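Local coordinates for extracellular solute-binding protein family 1 (Alicyclobacillus acidocaldarius subsp. acidocaldarius, PDB 4OVJ), which probably captures a solute outside the cell and delivers it to an ABC-type membrane transporter, at residues D93-K97 with E98-L102; E311-V314 with N315-N319; I380-D383 with F384-M387. One frame throughout, in Å; residues are numbered along the deposited sequence.

All three contacts are local, each made within a few turns of chain, yet they serve different places in the fold. Contact 2 is the most buried: five of its eight touching residues lie inside, and greasy side chains of helix 307-319 face helix 35-51 and strand 293-300. Contact 1 closes helix 92-98 near the surface and relies on backbone bonds and a water; its loop also reaches strand 293-300, through Leu-102. Contact 3, its centre about 40 Å from that of contact 2 on the opposite side of the chain's centre, is an amphipathic turn of helix 377-392: Phe-384 and Met-387 face other helices, while a Gln-382 to Asn-386 amide bond and a water occupy its outer side.

Contact 1: residues D93-K97 with E98-L102; sequences DAYAK and EGQLL
Glu-98 N bonds back to Ala-94 O at 3.2 Å, an i to i-4 link in the closing turn of helix 92-98. The Glu-98 side chain, extended beyond CG, lies across the same carbonyl, with CG 3.4 Å from Ala-94 O. Gly-99 then adopts a positive phi of 89°, the backbone shape in which glycine commonly ends a helix. Its N donates to Ala-96 O from well above the carbonyl plane. Gln-100 N turns back to Tyr-95 O at 3.1 Å, completing the two bonds of a Schellman motif; this second bond runs nearly along the C=O axis. The CB of Gln-100 sits at the edge of the Tyr-95 ring, near its plane, 4.2 Å from CD2, while the amide bends away at chi2. Leu-101 folds its side chain back under the helix: with CG beside its own backbone N (chi1 -56°), CD1 reaches Tyr-95 CB at 3.7 Å and more loosely meets Ala-96 CB. Its N is held through a water that accepts from Leu-101 N and donates to Ala-96 O at 2.7 Å. Leu-102 carries the chain on to pair with Ile-300, after Gln-100 has paired with Ser-302. Tyr-95 is directed to Leu-72, Ser-73 and Val-76 of helix 65-77. On the outer side, Lys-97 NZ meets the syn lone pair of Asp-93 OD1 in a 2.8 Å salt bridge. Chemically, the helix end is closed by backbone groups and one water, Ala-96 O receiving both the glycine N-H and the water, with Leu-101 supplying the apolar seal.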
loop_
_atom_site.group_PDB
_atom_site.type_symbol
_atom_site.label_atom_id
_atom_site.label_comp_id
_atom_site.label_asym_id
_atom_site.label_seq_id
_atom_site.Cartn_x
_atom_site.Cartn_y
_atom_site.Cartn_z
ATOM N N ASP A 93 1.018 14.149 -10.310
ATOM C CA ASP A 93 0.659 15.567 -10.239
ATOM C C ASP A 93 1.393 16.349 -11.319
ATOM O O ASP A 93 0.786 17.172 -12.021
ATOM C CB ASP A 93 0.986 16.165 -8.866
ATOM C CG ASP A 93 0.690 17.660 -8.793
ATOM O OD1 ASP A 93 -0.496 18.023 -8.642
ATOM O OD2 ASP A 93 1.647 18.474 -8.874
ATOM N N ALA A 94 2.693 16.099 -11.437
ATOM C CA ALA A 94 3.526 16.839 -12.389
ATOM C C ALA A 94 3.047 16.622 -13.824
ATOM O O ALA A 94 2.826 17.585 -14.568
ATOM C CB ALA A 94 4.984 16.443 -12.238
ATOM N N TYR A 95 2.856 15.354 -14.202
ATOM C CA TYR A 95 2.402 15.028 -15.557
ATOM C C TYR A 95 1.003 15.593 -15.845
ATOM O O TYR A 95 0.749 16.119 -16.929
ATOM C CB TYR A 95 2.452 13.513 -15.792
ATOM C CG TYR A 95 3.848 13.030 -16.117
ATOM C CD1 TYR A 95 4.736 12.680 -15.117
ATOM C CD2 TYR A 95 4.291 12.960 -17.427
ATOM C CE1 TYR A 95 6.023 12.242 -15.412
ATOM C CE2 TYR A 95 5.575 12.535 -17.728
ATOM C CZ TYR A 95 6.439 12.183 -16.718
ATOM O OH TYR A 95 7.720 11.776 -17.012
ATOM N N ALA A 96 0.116 15.504 -14.860
ATOM C CA ALA A 96 -1.261 15.974 -14.998
ATOM C C ALA A 96 -1.311 17.484 -15.172
ATOM O O ALA A 96 -2.010 17.978 -16.043
ATOM C CB ALA A 96 -2.091 15.571 -13.788
ATOM N N LYS A 97 -0.563 18.202 -14.341
ATOM C CA LYS A 97 -0.599 19.664 -14.365
ATOM C C LYS A 97 0.006 20.243 -15.631
ATOM O O LYS A 97 -0.410 21.319 -16.087
ATOM C CB LYS A 97 0.074 20.225 -13.111
ATOM C CG LYS A 97 -0.822 19.970 -11.910
ATOM C CD LYS A 97 -0.418 20.720 -10.662
ATOM C CE LYS A 97 -1.610 20.769 -9.711
ATOM N NZ LYS A 97 -1.206 20.760 -8.286
ATOM N N GLU A 98 0.961 19.520 -16.213
ATOM C CA GLU A 98 1.560 19.930 -17.480
ATOM C C GLU A 98 0.617 19.686 -18.643
ATOM O O GLU A 98 0.844 20.192 -19.727
ATOM C CB GLU A 98 2.843 19.155 -17.757
ATOM C CG GLU A 98 4.073 19.625 -17.012
ATOM C CD GLU A 98 5.315 18.896 -17.481
ATOM O OE1 GLU A 98 5.304 18.377 -18.627
ATOM O OE2 GLU A 98 6.297 18.831 -16.710
ATOM N N GLY A 99 -0.422 18.883 -18.440
ATOM C CA GLY A 99 -1.359 18.577 -19.506
ATOM C C GLY A 99 -1.001 17.369 -20.358
ATOM O O GLY A 99 -1.482 17.226 -21.472
ATOM N N GLN A 100 -0.192 16.469 -19.811
ATOM C CA GLN A 100 0.281 15.311 -20.563
ATOM C C GLN A 100 -0.633 14.080 -20.416
ATOM O O GLN A 100 -0.439 13.089 -21.109
ATOM C CB GLN A 100 1.694 14.932 -20.117
ATOM C CG GLN A 100 2.703 16.067 -20.198
ATOM C CD GLN A 100 2.990 16.526 -21.612
ATOM O OE1 GLN A 100 2.356 16.103 -22.561
ATOM N NE2 GLN A 100 3.968 17.405 -21.750
ATOM N N LEU A 101 -1.589 14.136 -19.495
ATOM C CA LEU A 101 -2.443 12.992 -19.184
ATOM C C LEU A 101 -3.906 13.264 -19.508
ATOM O O LEU A 101 -4.458 14.318 -19.163
ATOM C CB LEU A 101 -2.300 12.611 -17.709
ATOM C CG LEU A 101 -0.880 12.311 -17.223
ATOM C CD1 LEU A 101 -0.878 11.873 -15.763
ATOM C CD2 LEU A 101 -0.229 11.252 -18.089
ATOM N N LEU A 102 -4.530 12.276 -20.146
ATOM C CA LEU A 102 -5.933 12.328 -20.495
ATOM C C LEU A 102 -6.800 12.279 -19.246
ATOM O O LEU A 102 -6.576 11.470 -18.350
ATOM C CB LEU A 102 -6.291 11.156 -21.406
ATOM C CG LEU A 102 -7.656 11.178 -22.069
ATOM C CD1 LEU A 102 -7.734 12.299 -23.082
ATOM C CD2 LEU A 102 -7.891 9.844 -22.746
HETATM O O HOH W 1 -2.947 16.340 -17.995
#

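Contact 2: residues E311-V314 with N315-N319; sequences ELFV and NFLLN
Leu-317 CD1 lies off-centre over a face of the Phe-313 ring, 4.1 Å from its centroid and 30° off the ring normal, a CH-pi contact one helical turn apart. Its closest ring atom is Phe-313 CE2 at 3.7 Å. The ring gets there because CG of Phe-313 stands opposite the backbone N (chi1 -180°), swung toward the following turn, while Leu-317 CG lies beside its own backbone N. The other apolar pair, Val-314 and Leu-318, runs side by side and points the same way, CG1 of the valine 3.8 Å from CD1 of the leucine. Backbone bonds are those of a regular alpha-helix: Asn-315 N to Glu-311 O, Phe-316 N to Leu-312 O, Leu-317 N to Phe-313 O and Leu-318 N to Val-314 O. Among the polar side chains, Asn-319 ND2 gives a 3.0 Å bond to Asn-315 OD1; the acceptor lies in the Asn-319 amide plane, but the donor stands 43° out of the Asn-315 carbonyl plane. Asn-315 OD1 also takes the N-H of Asn-111, and its ND2 donates to a water at 3.1 Å that in turn donates to Leu-312 O. Both ends of the Asn-315 amide are thereby held, which fixes its flip. Glu-311 OE1 accepts from Gly-109 N in the loop. Within the fold, the Phe-313 ring meets Phe-29 and Phe-48 edge-to-face, Phe-316 packs on helix 35-51, Val-314, Leu-317 and Leu-318 rest on Trp-298 of strand 293-300, and the asparagines tie the helix to the loop at Asn-111.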
loop_
_atom_site.group_PDB
_atom_site.type_symbol
_atom_site.label_atom_id
_atom_site.label_comp_id
_atom_site.label_asym_id
_atom_site.label_seq_id
_atom_site.Cartn_x
_atom_site.Cartn_y
_atom_site.Cartn_z
ATOM N N GLU A 311 -8.630 3.523 -23.883
ATOM C CA GLU A 311 -9.554 3.232 -22.795
ATOM C C GLU A 311 -9.883 1.734 -22.750
ATOM O O GLU A 311 -9.919 1.143 -21.685
ATOM C CB GLU A 311 -10.858 4.025 -22.930
ATOM C CG GLU A 311 -10.761 5.531 -22.734
ATOM C CD GLU A 311 -12.091 6.233 -23.055
ATOM O OE1 GLU A 311 -13.178 5.593 -23.010
ATOM O OE2 GLU A 311 -12.069 7.438 -23.350
ATOM N N LEU A 312 -10.125 1.141 -23.910
ATOM C CA LEU A 312 -10.414 -0.286 -23.993
ATOM C C LEU A 312 -9.243 -1.129 -23.456
ATOM O O LEU A 312 -9.449 -2.117 -22.747
ATOM C CB LEU A 312 -10.748 -0.634 -25.437
ATOM C CG LEU A 312 -11.273 -2.026 -25.753
ATOM C CD1 LEU A 312 -11.850 -2.048 -27.160
ATOM C CD2 LEU A 312 -10.127 -2.997 -25.596
ATOM N N PHE A 313 -8.017 -0.719 -23.761
ATOM C CA PHE A 313 -6.831 -1.410 -23.259
ATOM C C PHE A 313 -6.700 -1.280 -21.737
ATOM O O PHE A 313 -6.490 -2.261 -21.031
ATOM C CB PHE A 313 -5.576 -0.895 -23.958
ATOM C CG PHE A 313 -4.315 -1.563 -23.506
ATOM C CD1 PHE A 313 -4.114 -2.922 -23.711
ATOM C CD2 PHE A 313 -3.327 -0.841 -22.884
ATOM C CE1 PHE A 313 -2.941 -3.527 -23.291
ATOM C CE2 PHE A 313 -2.158 -1.435 -22.459
ATOM C CZ PHE A 313 -1.954 -2.781 -22.672
ATOM N N VAL A 314 -6.839 -0.064 -21.229
ATOM C CA VAL A 314 -6.780 0.150 -19.791
ATOM C C VAL A 314 -7.890 -0.634 -19.085
ATOM O O VAL A 314 -7.652 -1.274 -18.059
ATOM C CB VAL A 314 -6.817 1.656 -19.449
ATOM C CG1 VAL A 314 -7.020 1.880 -17.962
ATOM C CG2 VAL A 314 -5.515 2.302 -19.898
ATOM N N ASN A 315 -9.083 -0.626 -19.651
ATOM C CA ASN A 315 -10.176 -1.362 -19.064
ATOM C C ASN A 315 -9.908 -2.855 -18.997
ATOM O O ASN A 315 -10.271 -3.500 -18.009
ATOM C CB ASN A 315 -11.470 -1.135 -19.829
ATOM C CG ASN A 315 -12.646 -1.736 -19.113
ATOM O OD1 ASN A 315 -12.974 -1.334 -17.991
ATOM N ND2 ASN A 315 -13.263 -2.741 -19.728
ATOM N N PHE A 316 -9.287 -3.386 -20.049
ATOM C CA PHE A 316 -8.875 -4.786 -20.109
ATOM C C PHE A 316 -7.890 -5.117 -18.981
ATOM O O PHE A 316 -8.071 -6.092 -18.244
ATOM C CB PHE A 316 -8.249 -5.110 -21.470
ATOM C CG PHE A 316 -7.806 -6.539 -21.613
ATOM C CD1 PHE A 316 -8.697 -7.503 -22.082
ATOM C CD2 PHE A 316 -6.500 -6.918 -21.314
ATOM C CE1 PHE A 316 -8.292 -8.815 -22.233
ATOM C CE2 PHE A 316 -6.090 -8.237 -21.465
ATOM C CZ PHE A 316 -6.995 -9.178 -21.918
ATOM N N LEU A 317 -6.869 -4.290 -18.820
ATOM C CA LEU A 317 -5.892 -4.500 -17.757
ATOM C C LEU A 317 -6.534 -4.464 -16.378
ATOM O O LEU A 317 -6.162 -5.229 -15.509
ATOM C CB LEU A 317 -4.768 -3.467 -17.815
ATOM C CG LEU A 317 -3.886 -3.527 -19.057
ATOM C CD1 LEU A 317 -2.888 -2.382 -19.003
ATOM C CD2 LEU A 317 -3.207 -4.880 -19.210
ATOM N N LEU A 318 -7.502 -3.580 -16.196
ATOM C CA LEU A 318 -8.175 -3.435 -14.920
ATOM C C LEU A 318 -9.151 -4.549 -14.619
ATOM O O LEU A 318 -9.206 -5.016 -13.493
ATOM C CB LEU A 318 -8.919 -2.096 -14.842
ATOM C CG LEU A 318 -8.058 -0.833 -14.831
ATOM C CD1 LEU A 318 -8.945 0.373 -15.099
ATOM C CD2 LEU A 318 -7.333 -0.673 -13.509
ATOM N N ASN A 319 -9.942 -4.936 -15.612
ATOM C CA ASN A 319 -11.173 -5.716 -15.358
ATOM C C ASN A 319 -11.262 -7.082 -16.008
ATOM O O ASN A 319 -12.169 -7.858 -15.693
ATOM C CB ASN A 319 -12.391 -4.896 -15.770
ATOM C CG ASN A 319 -12.695 -3.780 -14.797
ATOM O OD1 ASN A 319 -12.751 -4.001 -13.586
ATOM N ND2 ASN A 319 -12.875 -2.576 -15.309
HETATM O O HOH W 2 -11.841 -3.622 -22.350
#

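Contact 3: residues I380-D383 with F384-M387; sequences IDQD and FANM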
loop_
_atom_site.group_PDB
_atom_site.type_symbol
_atom_site.label_atom_id
_atom_site.label_comp_id
_atom_site.label_asym_id
_atom_site.label_seq_id
_atom_site.Cartn_x
_atom_site.Cartn_y
_atom_site.Cartn_z
ATOM N N ILE A 380 13.468 11.475 6.837
ATOM C CA ILE A 380 12.574 11.655 7.989
ATOM C C ILE A 380 12.103 10.303 8.532
ATOM O O ILE A 380 12.086 10.083 9.735
ATOM C CB ILE A 380 11.382 12.572 7.638
ATOM C CG1 ILE A 380 11.908 13.991 7.392
ATOM C CG2 ILE A 380 10.365 12.588 8.771
ATOM C CD1 ILE A 380 10.879 14.992 6.940
ATOM N N ASP A 381 11.738 9.405 7.631
ATOM C CA ASP A 381 11.353 8.033 7.989
ATOM C C ASP A 381 12.483 7.353 8.779
ATOM O O ASP A 381 12.249 6.740 9.829
ATOM C CB ASP A 381 11.026 7.276 6.699
ATOM C CG ASP A 381 10.467 5.889 6.930
ATOM O OD1 ASP A 381 10.981 5.145 7.781
ATOM O OD2 ASP A 381 9.526 5.512 6.206
ATOM N N GLN A 382 13.709 7.487 8.281
ATOM C CA GLN A 382 14.863 6.906 8.959
ATOM C C GLN A 382 15.076 7.557 10.323
ATOM O O GLN A 382 15.333 6.850 11.296
ATOM C CB GLN A 382 16.134 6.975 8.093
ATOM C CG GLN A 382 17.319 6.217 8.679
ATOM C CD GLN A 382 17.027 4.734 8.897
ATOM O OE1 GLN A 382 16.789 3.998 7.946
ATOM N NE2 GLN A 382 17.045 4.292 10.155
ATOM N N ASP A 383 14.967 8.888 10.396
ATOM C CA ASP A 383 15.080 9.600 11.677
ATOM C C ASP A 383 14.012 9.126 12.665
ATOM O O ASP A 383 14.279 8.989 13.857
ATOM C CB ASP A 383 14.975 11.124 11.512
ATOM C CG ASP A 383 16.113 11.719 10.694
ATOM O OD1 ASP A 383 17.204 11.101 10.628
ATOM O OD2 ASP A 383 15.917 12.822 10.119
ATOM N N PHE A 384 12.798 8.880 12.172
ATOM C CA PHE A 384 11.733 8.392 13.037
ATOM C C PHE A 384 12.088 7.033 13.609
ATOM O O PHE A 384 11.990 6.806 14.822
ATOM C CB PHE A 384 10.420 8.331 12.276
ATOM C CG PHE A 384 9.230 8.031 13.144
ATOM C CD1 PHE A 384 8.619 9.037 13.864
ATOM C CD2 PHE A 384 8.735 6.739 13.247
ATOM C CE1 PHE A 384 7.512 8.778 14.655
ATOM C CE2 PHE A 384 7.633 6.467 14.037
ATOM C CZ PHE A 384 7.020 7.482 14.742
ATOM N N ALA A 385 12.518 6.133 12.738
ATOM C CA ALA A 385 12.922 4.792 13.166
ATOM C C ALA A 385 14.036 4.867 14.221
ATOM O O ALA A 385 14.016 4.150 15.213
ATOM C CB ALA A 385 13.367 3.977 11.969
ATOM N N ASN A 386 14.985 5.770 14.025
ATOM C CA ASN A 386 16.086 5.914 14.978
ATOM C C ASN A 386 15.582 6.436 16.330
ATOM O O ASN A 386 16.028 5.985 17.392
ATOM C CB ASN A 386 17.164 6.830 14.402
ATOM C CG ASN A 386 17.901 6.205 13.223
ATOM O OD1 ASN A 386 17.792 5.013 12.960
ATOM N ND2 ASN A 386 18.660 7.015 12.513
HETATM N N MSE A 387 14.625 7.365 16.291
HETATM C CA MSE A 387 14.026 7.882 17.524
HETATM C C MSE A 387 13.250 6.792 18.215
HETATM O O MSE A 387 13.334 6.642 19.436
HETATM C CB MSE A 387 13.150 9.087 17.230
HETATM C CG MSE A 387 12.566 9.675 18.503
HETATM SE SE MSE A 387 10.814 8.840 18.911
HETATM C CE MSE A 387 9.842 9.623 17.432
HETATM O O HOH W 3 18.361 10.215 13.003
#
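Phe-384 N donates to Ile-380 O at 2.8 Å, and the two side chains leave on the buried side of the helix. The rest of the backbone is just as regular, with Ala-385, Asn-386 and selenomethionine Met-387 bonded through their N atoms to Asp-381, Gln-382 and Asp-383 O. Phe-384 and Met-387 both hold CG opposite the backbone N, and their CB atoms rest over carbonyl oxygens of the previous turn, that of Phe-384 3.4 Å from Asp-381 O. Beyond CB both leave the other segment for the core: the Phe-384 ring meets Phe-405 edge-to-face and also touches the ring of Trp-185, while Met-387 packs on Leu-214, Leu-218 and Phe-405. Ile-380 joins them against Phe-405 and Leu-412. Helix 377-392 is thus amphipathic, its apolar side wedged between helices 398-414 and 211-226. The outward side is polar and looser. There Gln-382, bent at chi2, brings NE2 to Asn-386 OD1 at 3.0 Å; the N-H...O angle is 143°. The acceptor lies close to the glutamine amide plane, yet the donor stands 45° above the asparagine carbonyl plane, and the two amides are turned 42° against each other. Asn-386 keeps its amide over Gln-382 O, CG 3.3 Å from that oxygen. A water spans the next gap, donating to Asp-383 OD1 at 2.8 Å and accepting from Asn-386 ND2 at a longer 3.3 Å. Asp-383 OD2 also lies close to Glu-408 OE1, a like-charged neighbour that might raise the pKa of either carboxylate.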